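Local structure of outer membrane protein TP0453 (Treponema pallidum, 3K8G) at residues L12-S17 with R69-G74; G18-L23 with F61-K66; L164-G169 with G187-Y192; G169-T174 with Q181-L186; L201-L206 with R235-D240. The protein may take part in ligand transport and alters membrane permeability at acidic pH. One frame throughout, in Å; residues are numbered along the deposited sequence.

Overall arrangement
Contacts 2, 3 and 5 pair antiparallel strands of the half-barrel, and contact 1 sets the short helix 11-15 against strand 67-74 of the same wall, while contact 4 lies between helix 169-176 and the loop that follows it. Contact 1 is the buried one, a helix end against a strand held by one arginine and a few apolar atoms; the other four are partly buried. Contact 2 follows directly on contact 1 and joins contact 3 through backbone bonds between strands 21-26 and 162-166. Contacts 3 and 5 are joined by the pairing of strands 189-196 and 199-207 and are the most regular ladders. Contact 4, nested inside contact 3, relies on stacking, methyl packing and water instead.

Contact 1. Residues L12-S17 with R69-G74; sequences LGVVGS and RLFGSG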
# COMPACT_ATOMS: atom_id res chain seq x y z
N LEU A 12 -10.71 3.59 -1.67
CA LEU A 12 -9.77 4.21 -2.63
C LEU A 12 -10.06 5.71 -2.84
O LEU A 12 -9.14 6.49 -3.02
CB LEU A 12 -9.75 3.46 -3.98
CG LEU A 12 -9.14 2.02 -3.81
CD1 LEU A 12 -9.36 1.15 -5.05
CD2 LEU A 12 -7.66 2.07 -3.40
N GLY A 13 -11.33 6.09 -2.79
CA GLY A 13 -11.71 7.52 -2.89
C GLY A 13 -11.31 8.28 -1.64
O GLY A 13 -11.13 9.50 -1.70
N VAL A 14 -11.17 7.57 -0.52
CA VAL A 14 -10.76 8.21 0.74
C VAL A 14 -9.25 8.45 0.83
O VAL A 14 -8.81 9.53 1.26
CB VAL A 14 -11.21 7.42 2.01
CG1 VAL A 14 -10.70 8.11 3.31
CG2 VAL A 14 -12.73 7.21 2.05
N VAL A 15 -8.43 7.48 0.43
CA VAL A 15 -6.97 7.71 0.45
C VAL A 15 -6.56 8.78 -0.60
O VAL A 15 -5.56 9.47 -0.44
CB VAL A 15 -6.12 6.41 0.32
CG1 VAL A 15 -6.49 5.45 1.50
CG2 VAL A 15 -6.35 5.70 -1.04
N GLY A 16 -7.34 8.90 -1.67
CA GLY A 16 -7.21 10.04 -2.57
C GLY A 16 -6.65 9.73 -3.93
O GLY A 16 -5.92 8.76 -4.12
N SER A 17 -6.97 10.61 -4.88
CA SER A 17 -6.41 10.66 -6.23
C SER A 17 -5.00 11.23 -6.30
O SER A 17 -4.62 12.03 -5.49
CB SER A 17 -7.30 11.63 -7.07
OG SER A 17 -8.42 10.91 -7.43
N ARG A 69 -1.12 7.53 2.96
CA ARG A 69 -2.45 7.66 3.53
C ARG A 69 -3.05 6.30 3.47
O ARG A 69 -3.01 5.67 2.41
CB ARG A 69 -3.29 8.61 2.70
CG ARG A 69 -2.64 10.03 2.54
CD ARG A 69 -3.63 11.00 1.86
NE ARG A 69 -2.87 12.14 1.34
CZ ARG A 69 -3.18 12.81 0.25
NH1 ARG A 69 -4.26 12.48 -0.48
NH2 ARG A 69 -2.41 13.81 -0.14
N LEU A 70 -3.62 5.85 4.59
CA LEU A 70 -4.05 4.47 4.72
C LEU A 70 -5.47 4.43 5.25
O LEU A 70 -5.85 5.19 6.13
CB LEU A 70 -3.14 3.68 5.69
CG LEU A 70 -1.64 3.74 5.36
CD1 LEU A 70 -0.78 3.44 6.56
CD2 LEU A 70 -1.38 2.76 4.20
N PHE A 71 -6.24 3.50 4.73
CA PHE A 71 -7.57 3.28 5.19
C PHE A 71 -7.74 1.80 5.53
O PHE A 71 -7.41 0.94 4.72
CB PHE A 71 -8.56 3.72 4.10
CG PHE A 71 -10.00 3.57 4.49
CD1 PHE A 71 -10.74 4.67 4.92
CD2 PHE A 71 -10.63 2.32 4.40
CE1 PHE A 71 -12.10 4.54 5.26
CE2 PHE A 71 -11.99 2.18 4.76
CZ PHE A 71 -12.71 3.29 5.17
N GLY A 72 -8.22 1.53 6.74
CA GLY A 72 -8.40 0.14 7.21
C GLY A 72 -9.86 -0.21 7.46
O GLY A 72 -10.59 0.61 7.98
N SER A 73 -10.30 -1.40 7.03
CA SER A 73 -11.62 -1.90 7.41
C SER A 73 -11.36 -2.91 8.49
O SER A 73 -10.48 -3.77 8.32
CB SER A 73 -12.32 -2.63 6.25
OG SER A 73 -12.37 -1.78 5.11
N GLY A 74 -12.09 -2.81 9.60
CA GLY A 74 -11.89 -3.75 10.69
C GLY A 74 -12.96 -3.59 11.75
O GLY A 74 -14.08 -3.15 11.48
O HOH W 1 -5.21 13.35 -3.14
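The Arg69 guanidinium turns an edge to the last turn of helix 11-15: water 1 lies there in the plane of the group, and Val15 O lies beside it, 21° out of that plane. NH1 serves both, at 3.0 Å from Arg69 NH1 to water 1 and 3.3 Å from NH1 to Val15 O, the second a longish bond with an N-H...O angle of 150°. The second flat group is the Phe71 ring, which Val14 approaches obliquely, CG1 standing 3.8 Å from Phe71 CD1. With Phe71 CG anti to its own N (chi1 -178°), the ring reaches past Val15 to Val14, while Phe71 CB stays 3.7 Å from Val15 CG1. Strand 67-74 thus brings an apolar and a charged side chain, two residues apart, to the same short helix. Arg69 runs extended from CG to NE, its CD passing 3.4 Å from Val15 O, and water 1 carries the link on to Ser17 O at 2.8 Å. Gly16, the first residue past the helix, leaves helical angles with a positive phi. Beyond the two segments, NH2 forms a salt bridge with Glu67 and the arginine makes a cation-pi contact with Phe62. Chemically, a positive group meets a carbonyl at the C-terminal end of a helix, where the helix dipole would probably favour it; Glu67 probably offsets the positive charge, to which nearby Arg136 adds.

Contact 2. Residues G18-L23 with F61-K66; sequences GADVYL and FFARSK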
# COMPACT_ATOMS: atom_id res chain seq x y z
N GLY A 18 -4.31 10.89 -7.39
CA GLY A 18 -3.02 11.49 -7.74
C GLY A 18 -1.82 10.86 -7.05
O GLY A 18 -0.75 11.46 -7.02
N ALA A 19 -1.98 9.66 -6.48
CA ALA A 19 -0.88 9.05 -5.73
C ALA A 19 0.18 8.46 -6.73
O ALA A 19 -0.16 8.07 -7.86
CB ALA A 19 -1.43 7.91 -4.77
N ASP A 20 1.41 8.34 -6.29
CA ASP A 20 2.43 7.64 -7.08
C ASP A 20 2.34 6.11 -6.99
O ASP A 20 2.73 5.40 -7.93
CB ASP A 20 3.78 8.11 -6.62
CG ASP A 20 3.94 9.59 -6.84
OD1 ASP A 20 4.29 9.92 -7.96
OD2 ASP A 20 3.65 10.41 -5.94
N VAL A 21 1.87 5.61 -5.83
CA VAL A 21 1.70 4.14 -5.61
C VAL A 21 0.39 3.90 -4.88
O VAL A 21 0.09 4.63 -3.93
CB VAL A 21 2.84 3.52 -4.73
CG1 VAL A 21 2.62 2.01 -4.51
CG2 VAL A 21 4.23 3.79 -5.35
N TYR A 22 -0.41 2.92 -5.36
CA TYR A 22 -1.59 2.49 -4.63
C TYR A 22 -1.30 1.09 -4.14
O TYR A 22 -0.64 0.31 -4.85
CB TYR A 22 -2.85 2.49 -5.53
CG TYR A 22 -3.35 3.91 -5.73
CD1 TYR A 22 -4.15 4.54 -4.76
CD2 TYR A 22 -2.98 4.62 -6.88
CE1 TYR A 22 -4.60 5.88 -4.96
CE2 TYR A 22 -3.41 5.99 -7.07
CZ TYR A 22 -4.21 6.57 -6.11
OH TYR A 22 -4.56 7.89 -6.28
N LEU A 23 -1.80 0.77 -2.94
CA LEU A 23 -1.51 -0.52 -2.30
C LEU A 23 -2.79 -1.11 -1.71
O LEU A 23 -3.66 -0.40 -1.23
CB LEU A 23 -0.49 -0.36 -1.16
CG LEU A 23 0.82 0.38 -1.47
CD1 LEU A 23 0.62 1.92 -1.27
CD2 LEU A 23 1.95 -0.15 -0.55
N PHE A 61 0.64 6.21 -1.59
CA PHE A 61 1.88 6.96 -1.29
C PHE A 61 2.03 8.15 -2.25
O PHE A 61 1.91 7.98 -3.48
CB PHE A 61 3.10 6.05 -1.46
CG PHE A 61 4.40 6.83 -1.41
CD1 PHE A 61 4.81 7.40 -0.22
CD2 PHE A 61 5.15 7.01 -2.55
CE1 PHE A 61 6.02 8.14 -0.17
CE2 PHE A 61 6.33 7.75 -2.51
CZ PHE A 61 6.75 8.32 -1.30
N PHE A 62 2.30 9.33 -1.70
CA PHE A 62 2.49 10.56 -2.49
C PHE A 62 3.92 11.06 -2.36
O PHE A 62 4.34 11.47 -1.29
CB PHE A 62 1.52 11.66 -2.00
CG PHE A 62 0.07 11.29 -2.16
CD1 PHE A 62 -0.65 11.78 -3.26
CD2 PHE A 62 -0.57 10.48 -1.24
CE1 PHE A 62 -2.00 11.46 -3.43
CE2 PHE A 62 -1.92 10.13 -1.42
CZ PHE A 62 -2.62 10.65 -2.53
N ALA A 63 4.69 10.99 -3.45
CA ALA A 63 6.11 11.28 -3.39
C ALA A 63 6.40 12.75 -3.06
O ALA A 63 7.34 13.05 -2.31
CB ALA A 63 6.78 10.94 -4.73
N ARG A 64 5.62 13.66 -3.64
CA ARG A 64 5.93 15.10 -3.52
C ARG A 64 5.74 15.63 -2.11
O ARG A 64 6.58 16.39 -1.61
CB ARG A 64 5.11 15.92 -4.54
CG ARG A 64 5.51 15.66 -5.99
CD ARG A 64 5.09 16.81 -6.91
NE ARG A 64 6.08 17.89 -6.90
CZ ARG A 64 6.02 18.99 -7.65
NH1 ARG A 64 5.00 19.19 -8.48
NH2 ARG A 64 6.98 19.90 -7.56
N SER A 65 4.67 15.19 -1.45
CA SER A 65 4.41 15.53 -0.05
C SER A 65 4.94 14.47 0.95
O SER A 65 4.71 14.58 2.16
CB SER A 65 2.90 15.75 0.15
OG SER A 65 2.16 14.64 -0.39
N LYS A 66 5.64 13.46 0.42
CA LYS A 66 6.27 12.38 1.23
C LYS A 66 5.37 11.81 2.31
O LYS A 66 5.65 11.99 3.50
CB LYS A 66 7.59 12.88 1.88
CG LYS A 66 8.68 13.33 0.89
CD LYS A 66 9.57 14.40 1.52
CE LYS A 66 10.64 14.89 0.56
NZ LYS A 66 11.91 14.13 0.72
O HOH W 2 3.60 13.05 -5.64
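Asp20 reaches across to the end of strand 54-62, and its side chain can be followed atom by atom. CB lies 3.7 Å from Phe61 O, the carbonyl that the backbone of Asp20 also uses. CG stays anti to the carbonyl carbon (chi1 -61°), which leads the carboxylate forward along the other chain, where CG comes 3.8 Å from Ala63 CB. At the tip, OD2 accepts a hydrogen bond from Ala63 N at 2.8 Å, almost straight (174°), although the donor stands above the carboxylate plane, 39° out of it. The same oxygen accepts a hydrogen bond from water 2, 2.7 Å from OD2, and that water accepts one from Arg64 N; the carboxylate thus grips two successive amides where the chain turns after the strand, one directly and one through water. Next to it, the Ala19 methyl sits over a face of the Phe62 ring as a CH-pi contact, CB 3.9 Å from the ring centroid, and it also lies against a face of the Tyr22 ring. Tyr22 OH accepts a bond from Ala19 N at 3.1 Å and is shared with Gly16 O. The backbone bonds reveal an irregularity: Phe61 N donates to Val21 O at 2.9 Å, while Phe61 O receives Asp20 N at 2.9 Å and, weakly, Val21 N. Two residues facing one across antiparallel strands make a classic beta bulge, here at the start of strand 21-26 in the half-barrel wall.

Contact 3. Residues L164-G169 with G187-Y192; sequences LYIKNG and GAMELY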
# COMPACT_ATOMS: atom_id res chain seq x y z
N LEU A 164 -0.30 -3.96 -5.90
CA LEU A 164 0.28 -2.64 -5.96
C LEU A 164 0.07 -2.10 -7.36
O LEU A 164 0.13 -2.85 -8.33
CB LEU A 164 1.78 -2.65 -5.65
CG LEU A 164 2.15 -2.65 -4.14
CD1 LEU A 164 2.25 -4.07 -3.66
CD2 LEU A 164 3.47 -1.91 -3.94
N TYR A 165 -0.22 -0.80 -7.43
CA TYR A 165 -0.23 -0.14 -8.72
C TYR A 165 0.76 1.02 -8.68
O TYR A 165 0.62 1.92 -7.83
CB TYR A 165 -1.63 0.37 -9.04
CG TYR A 165 -1.68 1.09 -10.39
CD1 TYR A 165 -1.27 0.43 -11.54
CD2 TYR A 165 -2.15 2.42 -10.51
CE1 TYR A 165 -1.31 1.04 -12.78
CE2 TYR A 165 -2.20 3.02 -11.78
CZ TYR A 165 -1.78 2.31 -12.90
OH TYR A 165 -1.78 2.84 -14.19
N ILE A 166 1.73 1.02 -9.58
CA ILE A 166 2.89 1.93 -9.41
C ILE A 166 3.02 2.72 -10.70
O ILE A 166 3.24 2.12 -11.75
CB ILE A 166 4.17 1.10 -9.13
CG1 ILE A 166 3.97 0.25 -7.86
CG2 ILE A 166 5.47 2.01 -9.09
CD1 ILE A 166 4.43 -1.22 -8.04
N LYS A 167 2.83 4.05 -10.63
CA LYS A 167 2.86 4.87 -11.83
C LYS A 167 4.25 4.84 -12.47
O LYS A 167 4.35 4.76 -13.69
CB LYS A 167 2.38 6.31 -11.54
CG LYS A 167 0.95 6.33 -10.94
CD LYS A 167 0.21 7.67 -11.09
CE LYS A 167 -1.30 7.50 -10.67
NZ LYS A 167 -1.92 8.71 -9.97
N ASN A 168 5.31 4.91 -11.66
CA ASN A 168 6.68 4.93 -12.21
C ASN A 168 7.28 3.52 -12.11
O ASN A 168 8.08 3.19 -11.20
CB ASN A 168 7.57 5.97 -11.50
CG ASN A 168 8.91 6.17 -12.22
OD1 ASN A 168 9.34 5.31 -13.01
ND2 ASN A 168 9.59 7.27 -11.92
N GLY A 169 6.84 2.66 -13.02
CA GLY A 169 7.16 1.24 -12.94
C GLY A 169 8.63 1.00 -13.24
O GLY A 169 9.22 0.05 -12.68
N GLY A 187 6.73 2.45 -18.20
CA GLY A 187 5.52 3.05 -17.72
C GLY A 187 5.07 2.43 -16.41
O GLY A 187 5.89 2.01 -15.57
N ALA A 188 3.76 2.35 -16.27
CA ALA A 188 3.11 1.88 -15.07
C ALA A 188 3.33 0.39 -14.86
O ALA A 188 3.47 -0.37 -15.84
CB ALA A 188 1.63 2.21 -15.16
N MET A 189 3.39 -0.03 -13.60
CA MET A 189 3.55 -1.41 -13.26
C MET A 189 2.36 -1.84 -12.41
O MET A 189 2.00 -1.14 -11.46
CB MET A 189 4.85 -1.67 -12.48
CG MET A 189 4.96 -3.10 -11.87
SD MET A 189 6.38 -3.40 -10.73
CE MET A 189 7.70 -3.12 -11.85
N GLU A 190 1.79 -3.01 -12.73
CA GLU A 190 0.83 -3.67 -11.81
C GLU A 190 1.59 -4.83 -11.18
O GLU A 190 2.29 -5.55 -11.88
CB GLU A 190 -0.31 -4.29 -12.63
CG GLU A 190 -1.23 -3.33 -13.32
CD GLU A 190 -2.29 -4.10 -14.13
OE1 GLU A 190 -2.97 -4.95 -13.56
OE2 GLU A 190 -2.43 -3.83 -15.33
N LEU A 191 1.42 -5.05 -9.88
CA LEU A 191 2.16 -6.11 -9.19
C LEU A 191 1.24 -6.81 -8.22
O LEU A 191 0.62 -6.14 -7.37
CB LEU A 191 3.35 -5.48 -8.42
CG LEU A 191 4.19 -6.35 -7.50
CD1 LEU A 191 4.89 -7.45 -8.34
CD2 LEU A 191 5.20 -5.48 -6.75
N TYR A 192 1.19 -8.14 -8.30
CA TYR A 192 0.27 -8.96 -7.46
C TYR A 192 1.09 -10.06 -6.81
O TYR A 192 1.79 -10.80 -7.53
CB TYR A 192 -0.87 -9.55 -8.32
CG TYR A 192 -1.57 -8.44 -9.08
CD1 TYR A 192 -2.50 -7.62 -8.42
CD2 TYR A 192 -1.28 -8.18 -10.42
CE1 TYR A 192 -3.14 -6.54 -9.12
CE2 TYR A 192 -1.92 -7.10 -11.11
CZ TYR A 192 -2.83 -6.30 -10.43
OH TYR A 192 -3.46 -5.24 -11.09
O HOH W 3 -2.17 -2.82 -10.01
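This antiparallel pairing of strands 162-166 and 189-196 is part of the half-barrel wall, with helix 169-176 inserted in the connection between them. Leu164 faces Leu191 and Ile166 faces Met189 as hydrogen-bonded pairs, each with two backbone bonds. Met189 N lies 2.8 Å from Ile166 O. Leu191 N lies 3.0 Å from Leu164 O. Tyr165 and Glu190 form the non-hydrogen-bonded pair between them. On the face bearing Leu164 and Leu191, Ile166 runs alongside Met189, Ile166 CD1 4.0 Å from Met189 SD; the thioether then bends at chi3 (-62°) and brings CE to 3.6 Å from Gly169 O. Phe172 of the helix lies on Ile166, Met189 and Leu191. Gly169, having no side chain, lets its CA come within 3.7 Å of Met189 CB. On the reverse face the Tyr165 ring leans along the neighbouring strand, its CG anti to N (chi1 179°), and the hydroxyl OH ends 3.6 Å from Ala188 CB. Water 3 closes the far end, donating to Leu164 O at 2.8 Å and to Tyr192 OH at 2.9 Å.

Contact 4. Residues G169-T174 with Q181-L186; sequences GGHFIT and QLNLPL
Asn183 N donates to water 4 at 2.7 Å, and through that water, by a weak 3.4 Å link to Thr174 OG1, the loop reaches the helix. The helix is 169-176, within a stretch inferred to be amphipathic, and residues 181-186 curl back along it on the way to strand 189-196. Beside the water, the Gln181 amide stacks on the His171 imidazole, the two planes 21° apart. His171 is placed for this by a CG anti to its N (chi1 -166°), which sends the ring out from the helix so that one face meets the glutamine amide. Asn183 OD1 meets the same ring at its edge, in plane, 3.8 Å from CD2. Toward the start of the helix, the chemistry becomes apolar. Gly170 has only hydrogens to offer, and the loop closes over it: its CA is 4.0 Å from Leu184 O and 4.1 Å from Leu186 CB. Ile173 CG2 is shared by two leucines, 4.3 Å from Leu184 CD2 and slightly farther from Leu186 CD1. Leu186 goes on to touch Leu206, and Phe172 turns to Met189 and Leu191, so the helix has the loop along one flank and the strands along another. Asn168 OD1, just before the helix, caps His171 N. The tightest spot is between two methyls, Thr174 CG2 and Leu184 CD2, pressed to 3.4 Å, closer than ordinary carbon contact.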
# COMPACT_ATOMS: atom_id res chain seq x y z
N GLY A 169 6.84 2.66 -13.02
CA GLY A 169 7.16 1.24 -12.94
C GLY A 169 8.63 1.00 -13.24
O GLY A 169 9.22 0.05 -12.68
N GLY A 170 9.21 1.85 -14.10
CA GLY A 170 10.66 1.81 -14.38
C GLY A 170 11.48 1.81 -13.11
O GLY A 170 12.26 0.87 -12.84
N HIS A 171 11.28 2.85 -12.30
CA HIS A 171 11.99 3.04 -11.03
C HIS A 171 11.79 1.87 -10.04
O HIS A 171 12.73 1.44 -9.37
CB HIS A 171 11.54 4.37 -10.41
CG HIS A 171 12.40 4.85 -9.28
ND1 HIS A 171 12.05 4.69 -7.96
CD2 HIS A 171 13.58 5.51 -9.28
CE1 HIS A 171 12.99 5.21 -7.19
NE2 HIS A 171 13.93 5.72 -7.96
N PHE A 172 10.57 1.34 -9.96
CA PHE A 172 10.26 0.28 -8.98
C PHE A 172 10.85 -1.09 -9.36
O PHE A 172 11.26 -1.86 -8.47
CB PHE A 172 8.74 0.16 -8.81
CG PHE A 172 8.30 -0.53 -7.54
CD1 PHE A 172 8.16 0.19 -6.37
CD2 PHE A 172 8.03 -1.88 -7.53
CE1 PHE A 172 7.75 -0.44 -5.19
CE2 PHE A 172 7.62 -2.52 -6.36
CZ PHE A 172 7.47 -1.79 -5.20
N ILE A 173 10.87 -1.39 -10.66
CA ILE A 173 11.37 -2.68 -11.17
C ILE A 173 12.83 -2.97 -10.80
O ILE A 173 13.20 -4.11 -10.51
CB ILE A 173 11.16 -2.83 -12.70
CG1 ILE A 173 11.34 -4.30 -13.13
CG2 ILE A 173 12.15 -1.99 -13.49
CD1 ILE A 173 10.21 -5.21 -12.73
N THR A 174 13.65 -1.93 -10.80
CA THR A 174 15.05 -2.07 -10.41
C THR A 174 15.16 -2.47 -8.93
O THR A 174 15.97 -3.35 -8.57
CB THR A 174 15.85 -0.78 -10.69
OG1 THR A 174 15.48 0.25 -9.77
CG2 THR A 174 15.59 -0.29 -12.10
N GLN A 181 19.56 1.52 -9.34
CA GLN A 181 18.64 2.52 -9.89
C GLN A 181 19.10 3.01 -11.29
O GLN A 181 20.07 3.76 -11.40
CB GLN A 181 18.50 3.70 -8.91
CG GLN A 181 17.10 4.29 -8.75
CD GLN A 181 16.07 3.28 -8.23
OE1 GLN A 181 15.17 2.88 -8.97
NE2 GLN A 181 16.22 2.86 -6.97
N LEU A 182 18.40 2.55 -12.33
CA LEU A 182 18.73 2.88 -13.73
C LEU A 182 17.90 4.03 -14.34
O LEU A 182 18.28 4.58 -15.38
CB LEU A 182 18.57 1.64 -14.63
CG LEU A 182 19.70 0.63 -14.86
CD1 LEU A 182 19.47 -0.65 -14.06
CD2 LEU A 182 19.83 0.30 -16.34
N ASN A 183 16.78 4.37 -13.71
CA ASN A 183 15.77 5.28 -14.28
C ASN A 183 15.34 4.86 -15.69
O ASN A 183 15.55 5.59 -16.67
CB ASN A 183 16.26 6.74 -14.29
CG ASN A 183 16.43 7.31 -12.89
OD1 ASN A 183 15.55 7.21 -12.04
ND2 ASN A 183 17.58 7.94 -12.65
N LEU A 184 14.74 3.67 -15.79
CA LEU A 184 14.31 3.13 -17.08
C LEU A 184 13.12 3.90 -17.66
O LEU A 184 12.29 4.42 -16.89
CB LEU A 184 13.95 1.64 -16.97
CG LEU A 184 14.99 0.53 -16.87
CD1 LEU A 184 16.31 0.83 -17.61
CD2 LEU A 184 15.24 0.21 -15.41
N PRO A 185 13.02 3.97 -19.00
CA PRO A 185 12.00 4.73 -19.73
C PRO A 185 10.64 4.01 -19.85
O PRO A 185 9.97 4.13 -20.89
CB PRO A 185 12.63 4.90 -21.12
CG PRO A 185 13.48 3.73 -21.31
CD PRO A 185 13.96 3.30 -19.93
N LEU A 186 10.25 3.32 -18.77
CA LEU A 186 9.09 2.43 -18.80
C LEU A 186 7.90 3.05 -18.04
O LEU A 186 8.04 4.04 -17.33
CB LEU A 186 9.45 1.06 -18.23
CG LEU A 186 10.68 0.32 -18.76
CD1 LEU A 186 11.34 -0.53 -17.66
CD2 LEU A 186 10.33 -0.57 -19.95
O HOH W 4 15.77 3.12 -11.60

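Contact 5. Residues L201-L206 with R235-D240; sequences LYTLSL and RLIIED
Leu204 and Ile238 make the apolar centre, their side chains running parallel off the sheet, with Leu204 CD1 3.9 Å from Ile238 CD1. Leu204 CG sits between N and the carbonyl carbon (chi1 67°), and that turn swings the isobutyl end over toward the partner strand. On the same face Tyr202 adds CE2 at 4.3 Å from Ile238 CG2, and Leu206 and Leu236 continue the row. The backbone ladder is regular: Leu204 pairs with Ile238 and Leu206 with Leu236, each by two bonds. Leu204 N lies 2.9 Å from Ile238 O. Ile238 N lies 3.0 Å from Leu204 O. At the end near Asp240 it weakens, Asp240 N reaching Tyr202 O by a weak bond, with Gly241 also bonded to the Tyr202 backbone. The reverse face is more polar. Thr203 runs alongside Glu239, CG2 3.8 Å from Glu239 CB, while the glutamate carboxylate turns to His230. Arg235 bends at chi3 so that NH1 donates to Ser205 OG at 3.0 Å; the oxygen lies 36° out of the guanidinium plane and the bond is bent to 130°. Ile237 CD1 rests on a face of that guanidinium. Strand 189-196 borders the pair beside 199-207, and 228-232 borders it beside 235-244. Over the leucine face lies helix 169-176, whose Ile173 and Leu176 touch Leu204, while Leu186 from the loop after the helix touches Leu206.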
# COMPACT_ATOMS: atom_id res chain seq x y z
N LEU A 201 5.38 -15.01 -3.90
CA LEU A 201 5.33 -15.31 -5.33
C LEU A 201 4.62 -14.13 -6.00
O LEU A 201 3.66 -13.61 -5.43
CB LEU A 201 4.43 -16.53 -5.56
CG LEU A 201 5.07 -17.89 -5.83
CD1 LEU A 201 4.07 -18.97 -5.44
CD2 LEU A 201 5.48 -18.03 -7.30
N TYR A 202 5.05 -13.72 -7.19
CA TYR A 202 4.35 -12.57 -7.82
C TYR A 202 4.16 -12.66 -9.31
O TYR A 202 4.84 -13.45 -9.99
CB TYR A 202 5.01 -11.23 -7.44
CG TYR A 202 6.41 -11.08 -7.94
CD1 TYR A 202 7.49 -11.36 -7.11
CD2 TYR A 202 6.67 -10.67 -9.25
CE1 TYR A 202 8.79 -11.24 -7.55
CE2 TYR A 202 7.97 -10.56 -9.71
CZ TYR A 202 9.02 -10.83 -8.85
OH TYR A 202 10.31 -10.71 -9.28
N THR A 203 3.21 -11.86 -9.82
CA THR A 203 3.07 -11.65 -11.25
C THR A 203 3.05 -10.15 -11.37
O THR A 203 2.46 -9.45 -10.53
CB THR A 203 1.70 -12.10 -11.82
OG1 THR A 203 1.40 -13.43 -11.41
CG2 THR A 203 1.74 -12.10 -13.35
N LEU A 204 3.64 -9.66 -12.45
CA LEU A 204 3.57 -8.23 -12.73
C LEU A 204 3.41 -7.99 -14.21
O LEU A 204 3.73 -8.86 -15.06
CB LEU A 204 4.77 -7.47 -12.14
CG LEU A 204 6.19 -7.71 -12.70
CD1 LEU A 204 6.46 -6.89 -13.99
CD2 LEU A 204 7.24 -7.35 -11.65
N SER A 205 2.87 -6.82 -14.52
CA SER A 205 2.80 -6.34 -15.86
C SER A 205 3.46 -4.97 -15.84
O SER A 205 3.21 -4.16 -14.94
CB SER A 205 1.34 -6.26 -16.27
OG SER A 205 1.22 -5.80 -17.60
N LEU A 206 4.29 -4.69 -16.84
CA LEU A 206 5.01 -3.43 -16.91
C LEU A 206 4.79 -2.84 -18.30
O LEU A 206 5.01 -3.52 -19.32
CB LEU A 206 6.51 -3.65 -16.62
CG LEU A 206 7.51 -2.52 -16.83
CD1 LEU A 206 7.29 -1.39 -15.81
CD2 LEU A 206 8.93 -3.11 -16.67
N ARG A 235 3.13 -4.67 -23.17
CA ARG A 235 3.34 -5.00 -21.77
C ARG A 235 4.24 -6.20 -21.55
O ARG A 235 4.03 -7.28 -22.15
CB ARG A 235 2.00 -5.29 -21.08
CG ARG A 235 1.08 -4.09 -20.93
CD ARG A 235 -0.18 -4.52 -20.20
NE ARG A 235 -0.81 -5.69 -20.81
CZ ARG A 235 -1.34 -6.73 -20.16
NH1 ARG A 235 -1.31 -6.79 -18.82
NH2 ARG A 235 -1.88 -7.73 -20.85
N LEU A 236 5.25 -6.02 -20.70
CA LEU A 236 6.10 -7.09 -20.24
C LEU A 236 5.43 -7.79 -19.07
O LEU A 236 5.11 -7.14 -18.07
CB LEU A 236 7.45 -6.53 -19.81
CG LEU A 236 8.49 -7.59 -19.42
CD1 LEU A 236 8.95 -8.34 -20.67
CD2 LEU A 236 9.66 -6.96 -18.67
N ILE A 237 5.24 -9.10 -19.19
CA ILE A 237 4.62 -9.90 -18.14
C ILE A 237 5.64 -10.83 -17.53
O ILE A 237 6.32 -11.58 -18.24
CB ILE A 237 3.45 -10.75 -18.69
CG1 ILE A 237 2.55 -9.90 -19.60
CG2 ILE A 237 2.70 -11.50 -17.55
CD1 ILE A 237 1.65 -8.94 -18.87
N ILE A 238 5.78 -10.76 -16.21
CA ILE A 238 6.64 -11.63 -15.45
C ILE A 238 5.74 -12.42 -14.54
O ILE A 238 4.96 -11.85 -13.76
CB ILE A 238 7.68 -10.84 -14.64
CG1 ILE A 238 8.50 -9.95 -15.60
CG2 ILE A 238 8.57 -11.81 -13.83
CD1 ILE A 238 9.55 -9.09 -14.93
N GLU A 239 5.78 -13.75 -14.64
CA GLU A 239 5.04 -14.55 -13.68
C GLU A 239 5.90 -15.56 -12.94
O GLU A 239 6.87 -16.11 -13.48
CB GLU A 239 3.81 -15.19 -14.32
CG GLU A 239 4.01 -15.57 -15.78
CD GLU A 239 2.70 -15.63 -16.57
OE1 GLU A 239 1.61 -15.73 -15.96
OE2 GLU A 239 2.76 -15.55 -17.82
N ASP A 240 5.53 -15.78 -11.69
CA ASP A 240 6.14 -16.76 -10.82
C ASP A 240 7.51 -16.27 -10.36
O ASP A 240 8.39 -17.08 -10.11
CB ASP A 240 6.23 -18.13 -11.49
CG ASP A 240 4.89 -18.61 -12.03
OD1 ASP A 240 4.84 -19.05 -13.21
OD2 ASP A 240 3.89 -18.53 -11.27